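Local coordinates for protein 3-carboxy-cis,cis-muconate cycloisomerase (Acinetobacter calcoaceticus, PDB 1Q5N) that is a cycloisomerase of the fumarase/aspartase superfamily, built largely of helices and assembled as a tetramer, at residues L162-A171 / Y434-V445; I370-A378 / E427-L435. All blocks are in the same frame, centred on the assembly; numbering follows the deposited sequence.

Interaction 1 of 2, residues L162-A171 / Y434-V445; sequences LPITLGHKLA and YLGNIQDQIDAV
H168 reaches across to Q441 and donates NE2-H to its OE1 at 2.8 Å, with an N-H...O angle of 155°. The acceptor lies close to the imidazole plane, but the nitrogen stands above the amide's carbonyl plane rather than on a lone pair; ring and amide are 82° apart. I438 closes one face of the same ring, its CG1 4.1 Å from the centroid and almost on the normal, a CH-pi contact. With CG of H168 anti to its backbone N, the imidazole lies beside the carbonyl carbon, within reach of Q441. Further along, I442 CD1 lies 3.6 Å from H168 N, and A171 CB meets both methyls of V445. Toward the strand, I438 CD1 packs on I164 and L435 CD2 on P163, while one water donates to both P163 O and Y434 O. In the second shell, Q441 NE2 donates to N437 OD1 at 2.8 Å, and Q441 OE1 also accepts from T229 N of the second subunit. T165 OG1 caps helix 166-191 and bonds to R148 O. This N-capped helix start, following a strand, packs 36° from parallel on C-terminal helix 438-447, axes 9.5 Å apart, within the helical fumarase/aspartase fold.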
loop_
_atom_site.group_PDB
_atom_site.type_symbol
_atom_site.label_atom_id
_atom_site.label_comp_id
_atom_site.label_asym_id
_atom_site.label_seq_id
_atom_site.Cartn_x
_atom_site.Cartn_y
_atom_site.Cartn_z
ATOM N N LEU A 162 10.747 -25.025 -22.336
ATOM C CA LEU A 162 10.847 -25.334 -23.764
ATOM C C LEU A 162 11.567 -24.152 -24.374
ATOM O O LEU A 162 11.599 -23.068 -23.787
ATOM C CB LEU A 162 9.471 -25.465 -24.391
ATOM C CG LEU A 162 8.560 -26.643 -24.037
ATOM C CD1 LEU A 162 7.236 -26.479 -24.833
ATOM C CD2 LEU A 162 9.239 -28.006 -24.406
ATOM N N PRO A 163 12.162 -24.334 -25.567
ATOM C CA PRO A 163 12.890 -23.232 -26.225
ATOM C C PRO A 163 11.971 -22.092 -26.631
ATOM O O PRO A 163 10.799 -22.326 -26.901
ATOM C CB PRO A 163 13.467 -23.886 -27.500
ATOM C CG PRO A 163 13.294 -25.378 -27.275
ATOM C CD PRO A 163 12.017 -25.484 -26.481
ATOM N N ILE A 164 12.510 -20.874 -26.664
ATOM C CA ILE A 164 11.783 -19.689 -27.227
ATOM C C ILE A 164 12.910 -18.946 -27.970
ATOM O O ILE A 164 13.972 -19.546 -28.198
ATOM C CB ILE A 164 11.178 -18.717 -26.124
ATOM C CG1 ILE A 164 12.305 -18.181 -25.203
ATOM C CG2 ILE A 164 10.128 -19.458 -25.317
ATOM C CD1 ILE A 164 11.869 -17.017 -24.305
ATOM N N THR A 165 12.697 -17.695 -28.400
ATOM C CA THR A 165 13.812 -16.921 -28.978
ATOM C C THR A 165 13.851 -15.610 -28.191
ATOM O O THR A 165 12.841 -15.172 -27.630
ATOM C CB THR A 165 13.665 -16.590 -30.493
ATOM O OG1 THR A 165 12.582 -15.674 -30.676
ATOM C CG2 THR A 165 13.409 -17.889 -31.333
ATOM N N LEU A 166 15.023 -15.000 -28.117
ATOM C CA LEU A 166 15.165 -13.759 -27.414
ATOM C C LEU A 166 14.231 -12.752 -28.070
ATOM O O LEU A 166 13.612 -11.936 -27.400
ATOM C CB LEU A 166 16.601 -13.285 -27.504
ATOM C CG LEU A 166 16.820 -11.848 -27.029
ATOM C CD1 LEU A 166 16.371 -11.771 -25.587
ATOM C CD2 LEU A 166 18.308 -11.416 -27.144
ATOM N N GLY A 167 14.121 -12.826 -29.394
ATOM C CA GLY A 167 13.254 -11.908 -30.107
ATOM C C GLY A 167 11.825 -12.016 -29.605
ATOM O O GLY A 167 11.083 -11.032 -29.623
ATOM N N HIS A 168 11.389 -13.202 -29.189
ATOM C CA HIS A 168 10.019 -13.279 -28.697
ATOM C C HIS A 168 9.842 -12.465 -27.345
ATOM O O HIS A 168 8.843 -11.780 -27.174
ATOM C CB HIS A 168 9.613 -14.715 -28.506
ATOM C CG HIS A 168 8.145 -14.884 -28.284
ATOM N ND1 HIS A 168 7.636 -15.707 -27.311
ATOM C CD2 HIS A 168 7.078 -14.380 -28.954
ATOM C CE1 HIS A 168 6.315 -15.715 -27.389
ATOM N NE2 HIS A 168 5.949 -14.916 -28.378
ATOM N N LYS A 169 10.796 -12.552 -26.410
ATOM C CA LYS A 169 10.713 -11.743 -25.193
ATOM C C LYS A 169 10.656 -10.253 -25.589
ATOM O O LYS A 169 9.837 -9.485 -25.058
ATOM C CB LYS A 169 11.957 -11.935 -24.309
ATOM C CG LYS A 169 12.068 -13.240 -23.564
ATOM C CD LYS A 169 13.281 -13.168 -22.661
ATOM C CE LYS A 169 13.295 -14.277 -21.615
ATOM N NZ LYS A 169 12.181 -14.224 -20.620
ATOM N N LEU A 170 11.522 -9.851 -26.530
ATOM C CA LEU A 170 11.572 -8.460 -26.982
ATOM C C LEU A 170 10.257 -8.017 -27.647
ATOM O O LEU A 170 9.802 -6.868 -27.439
ATOM C CB LEU A 170 12.755 -8.242 -27.935
ATOM C CG LEU A 170 14.102 -8.299 -27.183
ATOM C CD1 LEU A 170 15.283 -8.520 -28.155
ATOM C CD2 LEU A 170 14.266 -7.000 -26.458
ATOM N N ALA A 171 9.627 -8.918 -28.409
ATOM C CA ALA A 171 8.366 -8.553 -29.046
ATOM C C ALA A 171 7.278 -8.373 -27.970
ATOM O O ALA A 171 6.437 -7.465 -28.067
ATOM C CB ALA A 171 7.948 -9.623 -30.085
ATOM N N TYR A 434 11.258 -26.679 -32.584
ATOM C CA TYR A 434 10.089 -26.741 -31.719
ATOM C C TYR A 434 9.714 -25.375 -31.135
ATOM O O TYR A 434 9.642 -25.216 -29.910
ATOM C CB TYR A 434 10.360 -27.758 -30.598
ATOM C CG TYR A 434 9.094 -28.295 -30.015
ATOM C CD1 TYR A 434 8.173 -28.921 -30.833
ATOM C CD2 TYR A 434 8.846 -28.238 -28.647
ATOM C CE1 TYR A 434 7.048 -29.487 -30.322
ATOM C CE2 TYR A 434 7.727 -28.802 -28.119
ATOM C CZ TYR A 434 6.824 -29.432 -28.967
ATOM O OH TYR A 434 5.675 -30.011 -28.495
ATOM N N LEU A 435 9.502 -24.405 -32.021
ATOM C CA LEU A 435 9.189 -23.040 -31.643
ATOM C C LEU A 435 7.744 -22.632 -31.928
ATOM O O LEU A 435 7.385 -21.486 -31.753
ATOM C CB LEU A 435 10.159 -22.104 -32.347
ATOM C CG LEU A 435 11.625 -22.250 -31.934
ATOM C CD1 LEU A 435 12.525 -21.443 -32.907
ATOM C CD2 LEU A 435 11.834 -21.739 -30.497
ATOM N N GLY A 436 6.921 -23.583 -32.361
ATOM C CA GLY A 436 5.520 -23.309 -32.640
ATOM C C GLY A 436 5.272 -22.070 -33.490
ATOM O O GLY A 436 5.924 -21.879 -34.516
ATOM N N ASN A 437 4.351 -21.201 -33.083
ATOM C CA ASN A 437 4.096 -20.034 -33.909
ATOM C C ASN A 437 4.797 -18.778 -33.406
ATOM O O ASN A 437 4.281 -17.677 -33.568
ATOM C CB ASN A 437 2.586 -19.777 -34.037
ATOM C CG ASN A 437 2.012 -19.035 -32.817
ATOM O OD1 ASN A 437 2.520 -19.151 -31.688
ATOM N ND2 ASN A 437 0.936 -18.296 -33.041
ATOM N N ILE A 438 5.990 -18.914 -32.825
ATOM C CA ILE A 438 6.693 -17.717 -32.351
ATOM C C ILE A 438 6.978 -16.657 -33.437
ATOM O O ILE A 438 6.937 -15.468 -33.162
ATOM C CB ILE A 438 8.014 -18.094 -31.626
ATOM C CG1 ILE A 438 7.711 -18.520 -30.192
ATOM C CG2 ILE A 438 8.975 -16.949 -31.648
ATOM C CD1 ILE A 438 8.934 -18.918 -29.449
ATOM N N GLN A 439 7.275 -17.086 -34.666
ATOM C CA GLN A 439 7.573 -16.142 -35.751
ATOM C C GLN A 439 6.318 -15.397 -36.167
ATOM O O GLN A 439 6.399 -14.208 -36.465
ATOM C CB GLN A 439 8.250 -16.872 -36.939
ATOM C CG GLN A 439 9.621 -17.506 -36.503
ATOM C CD GLN A 439 10.520 -16.499 -35.820
ATOM O OE1 GLN A 439 10.483 -15.321 -36.146
ATOM N NE2 GLN A 439 11.350 -16.949 -34.879
ATOM N N ASP A 440 5.160 -16.068 -36.152
ATOM C CA ASP A 440 3.898 -15.383 -36.459
ATOM C C ASP A 440 3.666 -14.292 -35.393
ATOM O O ASP A 440 3.227 -13.159 -35.718
ATOM C CB ASP A 440 2.674 -16.336 -36.404
ATOM C CG ASP A 440 2.625 -17.344 -37.557
ATOM O OD1 ASP A 440 3.429 -17.213 -38.512
ATOM O OD2 ASP A 440 1.778 -18.272 -37.507
ATOM N N GLN A 441 3.946 -14.617 -34.113
ATOM C CA GLN A 441 3.735 -13.630 -33.034
ATOM C C GLN A 441 4.676 -12.456 -33.199
ATOM O O GLN A 441 4.245 -11.296 -33.061
ATOM C CB GLN A 441 3.899 -14.256 -31.647
ATOM C CG GLN A 441 2.752 -15.229 -31.251
ATOM C CD GLN A 441 2.997 -15.857 -29.875
ATOM O OE1 GLN A 441 3.168 -15.144 -28.876
ATOM N NE2 GLN A 441 3.026 -17.190 -29.821
ATOM N N ILE A 442 5.947 -12.725 -33.513
ATOM C CA ILE A 442 6.847 -11.610 -33.695
ATOM C C ILE A 442 6.379 -10.748 -34.905
ATOM O O ILE A 442 6.406 -9.518 -34.834
ATOM C CB ILE A 442 8.302 -12.095 -33.885
ATOM C CG1 ILE A 442 8.758 -12.802 -32.583
ATOM C CG2 ILE A 442 9.207 -10.912 -34.322
ATOM C CD1 ILE A 442 10.214 -13.326 -32.583
ATOM N N ASP A 443 5.938 -11.378 -36.003
ATOM C CA ASP A 443 5.480 -10.606 -37.164
ATOM C C ASP A 443 4.241 -9.778 -36.787
ATOM O O ASP A 443 4.084 -8.639 -37.238
ATOM C CB ASP A 443 5.087 -11.507 -38.361
ATOM C CG ASP A 443 6.287 -12.143 -39.049
ATOM O OD1 ASP A 443 7.378 -11.528 -39.078
ATOM O OD2 ASP A 443 6.116 -13.270 -39.577
ATOM N N ALA A 444 3.334 -10.399 -36.029
ATOM C CA ALA A 444 2.121 -9.725 -35.605
ATOM C C ALA A 444 2.484 -8.459 -34.816
ATOM O O ALA A 444 1.885 -7.405 -35.086
ATOM C CB ALA A 444 1.227 -10.671 -34.784
ATOM N N VAL A 445 3.476 -8.496 -33.900
ATOM C CA VAL A 445 3.766 -7.248 -33.215
ATOM C C VAL A 445 4.509 -6.245 -34.064
ATOM O O VAL A 445 4.373 -5.051 -33.824
ATOM C CB VAL A 445 4.472 -7.383 -31.802
ATOM C CG1 VAL A 445 4.358 -8.766 -31.272
ATOM C CG2 VAL A 445 5.831 -6.810 -31.829
HETATM O O HOH W 1 8.638 -23.642 -27.850
#

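Interaction 2 of 2, residues I370-A378 / E427-L435; sequences IMAEAVMMA and EIFKPESYL
A374 sets its CB over one face of the Y434 ring, 3.8 Å from the centroid and 13° off the normal, a CH-pi contact with a methyl almost centred on the ring. At the ring's edge, in its plane, the phenol OH donates to E373 OE2 at 3.0 Å; OE2 accepts with its anti lone pair, the one away from OE1. Carboxylate and ring planes are 67° apart, and E373 CG also lies 3.2 Å from Y434 OH. M377 crosses the tyrosine at about a right angle, its CG 3.7 Å from that OH. M371 is bent at chi2 and chi3, which curls CE back toward the turn, where it lies 3.6 Å from I428 O and close to K430 O. V375 approaches F429 obliquely, its CG2 3.4 Å from CE1, while A378 CB meets I428 CD1 at 3.7 Å. Within the turn, K430 O accepts from both S433 N and S433 OG, the latter at 2.7 Å. The start of helix 372-383 is thus packed against the chain leaving helix 422-428. Helix 406-410 backs F429, helix 385-402 touches V375, strand 151-156 meets P431, and A204 of the second subunit lies against Y434.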
loop_
_atom_site.group_PDB
_atom_site.type_symbol
_atom_site.label_atom_id
_atom_site.label_comp_id
_atom_site.label_asym_id
_atom_site.label_seq_id
_atom_site.Cartn_x
_atom_site.Cartn_y
_atom_site.Cartn_z
ATOM N N ILE A 370 14.569 -31.637 -22.165
ATOM C CA ILE A 370 13.562 -30.645 -22.531
ATOM C C ILE A 370 12.967 -30.872 -23.942
ATOM O O ILE A 370 11.929 -30.288 -24.264
ATOM C CB ILE A 370 14.111 -29.147 -22.401
ATOM C CG1 ILE A 370 15.461 -28.953 -23.111
ATOM C CG2 ILE A 370 14.296 -28.771 -20.931
ATOM C CD1 ILE A 370 15.379 -28.527 -24.565
ATOM N N MET A 371 13.602 -31.722 -24.766
ATOM C CA MET A 371 13.084 -32.009 -26.106
ATOM C C MET A 371 12.185 -33.232 -26.122
ATOM O O MET A 371 11.715 -33.664 -27.173
ATOM C CB MET A 371 14.238 -32.209 -27.111
ATOM C CG MET A 371 15.139 -30.974 -27.273
ATOM S SD MET A 371 14.127 -29.568 -27.879
ATOM C CE MET A 371 13.652 -30.146 -29.460
ATOM N N ALA A 372 11.916 -33.780 -24.950
ATOM C CA ALA A 372 11.107 -34.989 -24.863
ATOM C C ALA A 372 9.752 -34.878 -25.529
ATOM O O ALA A 372 9.301 -35.803 -26.224
ATOM C CB ALA A 372 10.921 -35.393 -23.410
ATOM N N GLU A 373 9.066 -33.772 -25.317
ATOM C CA GLU A 373 7.755 -33.694 -25.926
ATOM C C GLU A 373 7.843 -33.491 -27.459
ATOM O O GLU A 373 7.009 -34.016 -28.182
ATOM C CB GLU A 373 6.868 -32.690 -25.166
ATOM C CG GLU A 373 6.630 -31.370 -25.751
ATOM C CD GLU A 373 5.458 -30.682 -25.051
ATOM O OE1 GLU A 373 5.366 -30.847 -23.809
ATOM O OE2 GLU A 373 4.656 -29.976 -25.708
ATOM N N ALA A 374 8.887 -32.818 -27.937
ATOM C CA ALA A 374 9.096 -32.657 -29.364
ATOM C C ALA A 374 9.280 -34.094 -29.976
ATOM O O ALA A 374 8.679 -34.414 -31.015
ATOM C CB ALA A 374 10.363 -31.788 -29.625
ATOM N N VAL A 375 10.080 -34.955 -29.332
ATOM C CA VAL A 375 10.288 -36.324 -29.843
ATOM C C VAL A 375 8.967 -37.109 -29.876
ATOM O O VAL A 375 8.679 -37.877 -30.795
ATOM C CB VAL A 375 11.299 -37.120 -28.969
ATOM C CG1 VAL A 375 11.425 -38.550 -29.496
ATOM C CG2 VAL A 375 12.659 -36.419 -28.973
ATOM N N MET A 376 8.165 -36.900 -28.852
ATOM C CA MET A 376 6.895 -37.553 -28.757
ATOM C C MET A 376 5.914 -37.124 -29.886
ATOM O O MET A 376 5.174 -37.962 -30.408
ATOM C CB MET A 376 6.340 -37.257 -27.381
ATOM C CG MET A 376 5.366 -38.267 -26.903
ATOM S SD MET A 376 3.968 -37.330 -26.396
ATOM C CE MET A 376 3.086 -37.208 -28.040
ATOM N N MET A 377 5.916 -35.831 -30.249
ATOM C CA MET A 377 5.057 -35.311 -31.345
ATOM C C MET A 377 5.500 -35.880 -32.707
ATOM O O MET A 377 4.662 -36.184 -33.548
ATOM C CB MET A 377 5.124 -33.779 -31.438
ATOM C CG MET A 377 4.556 -33.041 -30.257
ATOM S SD MET A 377 2.791 -33.248 -30.117
ATOM C CE MET A 377 2.671 -34.193 -28.608
ATOM N N ALA A 378 6.811 -35.988 -32.927
ATOM C CA ALA A 378 7.342 -36.543 -34.175
ATOM C C ALA A 378 6.973 -38.014 -34.326
ATOM O O ALA A 378 6.779 -38.478 -35.444
ATOM C CB ALA A 378 8.853 -36.401 -34.214
ATOM N N GLU A 427 17.442 -33.596 -36.576
ATOM C CA GLU A 427 16.563 -32.460 -36.826
ATOM C C GLU A 427 15.487 -32.355 -35.755
ATOM O O GLU A 427 15.168 -31.270 -35.284
ATOM C CB GLU A 427 15.917 -32.560 -38.210
ATOM C CG GLU A 427 16.891 -32.283 -39.354
ATOM C CD GLU A 427 17.421 -30.837 -39.376
ATOM O OE1 GLU A 427 18.357 -30.476 -38.602
ATOM O OE2 GLU A 427 16.880 -30.048 -40.187
ATOM N N ILE A 428 14.926 -33.490 -35.384
ATOM C CA ILE A 428 13.926 -33.531 -34.346
ATOM C C ILE A 428 14.500 -32.976 -33.015
ATOM O O ILE A 428 13.810 -32.309 -32.277
ATOM C CB ILE A 428 13.385 -34.976 -34.226
ATOM C CG1 ILE A 428 12.293 -35.150 -35.289
ATOM C CG2 ILE A 428 12.802 -35.248 -32.833
ATOM C CD1 ILE A 428 12.196 -36.567 -35.839
ATOM N N PHE A 429 15.778 -33.186 -32.755
ATOM C CA PHE A 429 16.383 -32.688 -31.526
ATOM C C PHE A 429 16.914 -31.241 -31.524
ATOM O O PHE A 429 17.460 -30.814 -30.514
ATOM C CB PHE A 429 17.508 -33.638 -31.048
ATOM C CG PHE A 429 17.014 -34.759 -30.169
ATOM C CD1 PHE A 429 16.399 -35.882 -30.725
ATOM C CD2 PHE A 429 17.126 -34.671 -28.774
ATOM C CE1 PHE A 429 15.889 -36.898 -29.904
ATOM C CE2 PHE A 429 16.624 -35.670 -27.941
ATOM C CZ PHE A 429 16.004 -36.786 -28.498
ATOM N N LYS A 430 16.779 -30.507 -32.632
ATOM C CA LYS A 430 17.242 -29.118 -32.677
ATOM C C LYS A 430 16.182 -28.220 -32.053
ATOM O O LYS A 430 15.010 -28.292 -32.415
ATOM C CB LYS A 430 17.516 -28.662 -34.116
ATOM C CG LYS A 430 18.541 -29.533 -34.833
ATOM C CD LYS A 430 19.223 -28.892 -36.062
ATOM C CE LYS A 430 20.426 -29.795 -36.485
ATOM N NZ LYS A 430 21.557 -29.121 -37.219
ATOM N N PRO A 431 16.590 -27.361 -31.100
ATOM C CA PRO A 431 15.712 -26.410 -30.371
ATOM C C PRO A 431 14.828 -25.616 -31.330
ATOM O O PRO A 431 13.646 -25.409 -31.057
ATOM C CB PRO A 431 16.687 -25.496 -29.642
ATOM C CG PRO A 431 17.921 -26.330 -29.468
ATOM C CD PRO A 431 18.013 -27.177 -30.745
ATOM N N GLU A 432 15.414 -25.204 -32.459
ATOM C CA GLU A 432 14.725 -24.453 -33.525
ATOM C C GLU A 432 13.567 -25.208 -34.128
ATOM O O GLU A 432 12.681 -24.608 -34.725
ATOM C CB GLU A 432 15.645 -24.162 -34.716
ATOM C CG GLU A 432 16.865 -23.379 -34.375
ATOM C CD GLU A 432 18.079 -24.247 -34.115
ATOM O OE1 GLU A 432 17.961 -25.328 -33.481
ATOM O OE2 GLU A 432 19.174 -23.806 -34.541
ATOM N N SER A 433 13.565 -26.518 -34.023
ATOM C CA SER A 433 12.474 -27.210 -34.666
ATOM C C SER A 433 11.204 -27.278 -33.782
ATOM O O SER A 433 10.176 -27.874 -34.172
ATOM C CB SER A 433 12.941 -28.607 -35.013
ATOM O OG SER A 433 12.923 -29.380 -33.815
ATOM N N TYR A 434 11.258 -26.679 -32.584
ATOM C CA TYR A 434 10.089 -26.741 -31.719
ATOM C C TYR A 434 9.714 -25.375 -31.135
ATOM O O TYR A 434 9.642 -25.216 -29.910
ATOM C CB TYR A 434 10.360 -27.758 -30.598
ATOM C CG TYR A 434 9.094 -28.295 -30.015
ATOM C CD1 TYR A 434 8.173 -28.921 -30.833
ATOM C CD2 TYR A 434 8.846 -28.238 -28.647
ATOM C CE1 TYR A 434 7.048 -29.487 -30.322
ATOM C CE2 TYR A 434 7.727 -28.802 -28.119
ATOM C CZ TYR A 434 6.824 -29.432 -28.967
ATOM O OH TYR A 434 5.675 -30.011 -28.495
ATOM N N LEU A 435 9.502 -24.405 -32.021
ATOM C CA LEU A 435 9.189 -23.040 -31.643
ATOM C C LEU A 435 7.744 -22.632 -31.928
ATOM O O LEU A 435 7.385 -21.486 -31.753
ATOM C CB LEU A 435 10.159 -22.104 -32.347
ATOM C CG LEU A 435 11.625 -22.250 -31.934
ATOM C CD1 LEU A 435 12.525 -21.443 -32.907
ATOM C CD2 LEU A 435 11.834 -21.739 -30.497
#

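How the interactions relate
Interactions 1 and 2 are neighbouring parts of one packing region, their centres about 16 Å apart, and they share Y434 and L435. Both segments of interaction 2 start within the stretch that separates those of interaction 1, and 427-435 runs on into 434-445. They also touch directly: L162 CD2 lies 3.5 Å from I370 O, and P163 CG is 3.8 Å from P431 O. Burial differs: interaction 1 is largely enclosed, centred about 24 Å from the chain's centre, whereas interaction 2 is only partly buried and farther out, at about 38 Å. Both reach the second subunit. Together they join helix 372-383 and the turn after helix 422-428, through helix 438-447, to strand 163-165 and the start of helix 166-191.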